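Envelope polyprotein (Puumala orthohantavirus, PDB 5FXU) forms the Gn ectodomain of the hantaviral surface glycoprotein, an antigenic part of the viral envelope that probably works together with its partner Gc in cell entry. Local coordinates at residues A[59-64]-A[323-328]. Numbering follows the deposited sequence.
Sequences KWTWEM and WAPGII
K59 and W323 sit side by side where two parallel strands meet, their side chains on the same face of the sheet. The lysine chain is fully extended, and its methylenes run along the benzo part of the indole, CG 3.8 Å from W323 CE3; a long aliphatic stem suits this place, since its methylenes can lie against an aromatic while the ammonium extends to a weak, long ion pair with E35. W60 N donates to W323 O at 2.9 Å, nearly straight at 166°. W60 O in turn receives a CA-H contact from A324 CA (3.2 Å). The W60 side chain falls on the opposite side from K59; with CG anti to the backbone N (chi1 179°), its indole extends to I327, whose CD1 stands 3.7 Å from the centre of the six-membered ring, almost on the normal, in a CH-pi contact. T61 turns its methyl CG2 to P325 CG, an apolar pair; the proline also sets CD over one face of the W323 indole. By W62 the two chains have parted, because a type II turn from A324 to I327 redirects the second one. G326 takes the positive phi (79°), easy for a residue without a CB, and that lack lets W62 NE1 come close. A water bridges the two backbones, accepting from W62 N (2.8 Å) and donating to P325 O (2.7 Å). W62 NE1 makes a weak, bent bond to G326 O, at the ring edge, and another weak one to F301 O, while I327 CG1 packs obliquely on CD1. The carbonyls of A324, P325 and G326 thus all find donors, from I327 N, the water and W62 NE1, in a largely buried contact.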
loop_
_atom_site.group_PDB
_atom_site.type_symbol
_atom_site.label_atom_id
_atom_site.label_comp_id
_atom_site.label_asym_id
_atom_site.label_seq_id
_atom_site.Cartn_x
_atom_site.Cartn_y
_atom_site.Cartn_z
ATOM N N LYS A 59 8.780 -6.254 14.978
ATOM C CA LYS A 59 7.454 -6.691 15.410
ATOM C C LYS A 59 7.092 -6.076 16.758
ATOM O O LYS A 59 7.797 -6.275 17.703
ATOM C CB LYS A 59 7.440 -8.195 15.532
ATOM C CG LYS A 59 6.101 -8.771 15.895
ATOM C CD LYS A 59 6.250 -10.253 16.064
ATOM C CE LYS A 59 4.953 -10.856 16.513
ATOM N NZ LYS A 59 5.110 -12.327 16.640
ATOM N N TRP A 60 5.968 -5.377 16.825
ATOM C CA TRP A 60 5.529 -4.649 17.980
ATOM C C TRP A 60 4.138 -5.159 18.346
ATOM O O TRP A 60 3.222 -5.081 17.545
ATOM C CB TRP A 60 5.483 -3.153 17.640
ATOM C CG TRP A 60 5.026 -2.272 18.761
ATOM C CD1 TRP A 60 5.265 -2.458 20.102
ATOM C CD2 TRP A 60 4.268 -1.061 18.655
ATOM N NE1 TRP A 60 4.668 -1.469 20.835
ATOM C CE2 TRP A 60 4.055 -0.587 19.979
ATOM C CE3 TRP A 60 3.738 -0.339 17.593
ATOM C CZ2 TRP A 60 3.344 0.605 20.250
ATOM C CZ3 TRP A 60 3.035 0.822 17.858
ATOM C CH2 TRP A 60 2.845 1.286 19.180
ATOM N N THR A 61 3.991 -5.673 19.571
ATOM C CA THR A 61 2.778 -6.392 20.014
ATOM C C THR A 61 2.331 -5.891 21.401
ATOM O O THR A 61 3.125 -5.347 22.138
ATOM C CB THR A 61 3.053 -7.915 20.102
ATOM O OG1 THR A 61 4.215 -8.159 20.905
ATOM C CG2 THR A 61 3.311 -8.472 18.762
ATOM N N TRP A 62 1.069 -6.085 21.752
ATOM C CA TRP A 62 0.584 -5.703 23.075
ATOM C C TRP A 62 -0.100 -6.873 23.781
ATOM O O TRP A 62 -0.648 -7.742 23.107
ATOM C CB TRP A 62 -0.352 -4.496 22.969
ATOM C CG TRP A 62 -1.761 -4.763 22.488
ATOM C CD1 TRP A 62 -2.212 -4.709 21.209
ATOM C CD2 TRP A 62 -2.901 -5.057 23.300
ATOM N NE1 TRP A 62 -3.544 -4.993 21.165
ATOM C CE2 TRP A 62 -4.003 -5.188 22.436
ATOM C CE3 TRP A 62 -3.092 -5.242 24.670
ATOM C CZ2 TRP A 62 -5.295 -5.505 22.897
ATOM C CZ3 TRP A 62 -4.381 -5.532 25.142
ATOM C CH2 TRP A 62 -5.465 -5.656 24.254
ATOM N N GLU A 63 -0.054 -6.864 25.129
ATOM C CA GLU A 63 -0.749 -7.820 25.992
ATOM C C GLU A 63 -1.443 -7.068 27.117
ATOM O O GLU A 63 -0.925 -6.081 27.598
ATOM C CB GLU A 63 0.229 -8.824 26.620
ATOM C CG GLU A 63 1.057 -9.590 25.604
ATOM C CD GLU A 63 1.854 -10.777 26.169
ATOM O OE1 GLU A 63 2.249 -10.778 27.366
ATOM O OE2 GLU A 63 2.101 -11.725 25.381
ATOM N N MET A 64 -2.602 -7.542 27.546
ATOM C CA MET A 64 -3.191 -7.033 28.761
ATOM C C MET A 64 -2.309 -7.342 29.998
ATOM O O MET A 64 -1.720 -8.420 30.116
ATOM C CB MET A 64 -4.598 -7.587 28.980
ATOM C CG MET A 64 -5.207 -7.044 30.263
ATOM S SD MET A 64 -6.933 -7.442 30.504
ATOM C CE MET A 64 -7.093 -6.811 32.160
ATOM N N TRP A 323 5.827 -3.953 11.937
ATOM C CA TRP A 323 4.673 -4.793 11.871
ATOM C C TRP A 323 4.039 -4.793 13.270
ATOM O O TRP A 323 4.657 -5.257 14.222
ATOM C CB TRP A 323 5.105 -6.208 11.476
ATOM C CG TRP A 323 3.989 -7.187 11.458
ATOM C CD1 TRP A 323 2.727 -6.972 11.064
ATOM C CD2 TRP A 323 4.069 -8.556 11.839
ATOM N NE1 TRP A 323 2.006 -8.108 11.187
ATOM C CE2 TRP A 323 2.811 -9.102 11.664
ATOM C CE3 TRP A 323 5.105 -9.373 12.296
ATOM C CZ2 TRP A 323 2.532 -10.437 11.930
ATOM C CZ3 TRP A 323 4.844 -10.692 12.562
ATOM C CH2 TRP A 323 3.558 -11.218 12.382
ATOM N N ALA A 324 2.814 -4.281 13.384
ATOM C CA ALA A 324 2.196 -4.049 14.673
ATOM C C ALA A 324 0.824 -4.686 14.791
ATOM O O ALA A 324 -0.193 -4.014 14.693
ATOM C CB ALA A 324 2.138 -2.556 14.956
ATOM N N PRO A 325 0.793 -5.996 14.995
ATOM C CA PRO A 325 -0.498 -6.665 15.047
ATOM C C PRO A 325 -1.250 -6.284 16.296
ATOM O O PRO A 325 -0.665 -6.240 17.380
ATOM C CB PRO A 325 -0.148 -8.142 15.053
ATOM C CG PRO A 325 1.309 -8.249 15.291
ATOM C CD PRO A 325 1.924 -6.944 14.910
ATOM N N GLY A 326 -2.526 -5.966 16.123
ATOM C CA GLY A 326 -3.382 -5.522 17.215
ATOM C C GLY A 326 -3.190 -4.064 17.603
ATOM O O GLY A 326 -3.728 -3.629 18.598
ATOM N N ILE A 327 -2.431 -3.300 16.825
ATOM C CA ILE A 327 -2.195 -1.877 17.109
ATOM C C ILE A 327 -2.365 -1.050 15.830
ATOM O O ILE A 327 -1.750 -1.357 14.817
ATOM C CB ILE A 327 -0.768 -1.632 17.616
ATOM C CG1 ILE A 327 -0.486 -2.493 18.854
ATOM C CG2 ILE A 327 -0.550 -0.145 17.907
ATOM C CD1 ILE A 327 0.949 -2.469 19.327
ATOM N N ILE A 328 -3.178 0.003 15.895
ATOM C CA ILE A 328 -3.234 0.993 14.829
ATOM C C ILE A 328 -2.092 1.970 15.086
ATOM O O ILE A 328 -2.211 2.831 15.975
ATOM C CB ILE A 328 -4.575 1.743 14.806
ATOM C CG1 ILE A 328 -5.717 0.746 14.655
ATOM C CG2 ILE A 328 -4.599 2.776 13.647
ATOM C CD1 ILE A 328 -7.073 1.321 14.958
HETATM O O HOH W 1 -0.099 -7.593 19.695
#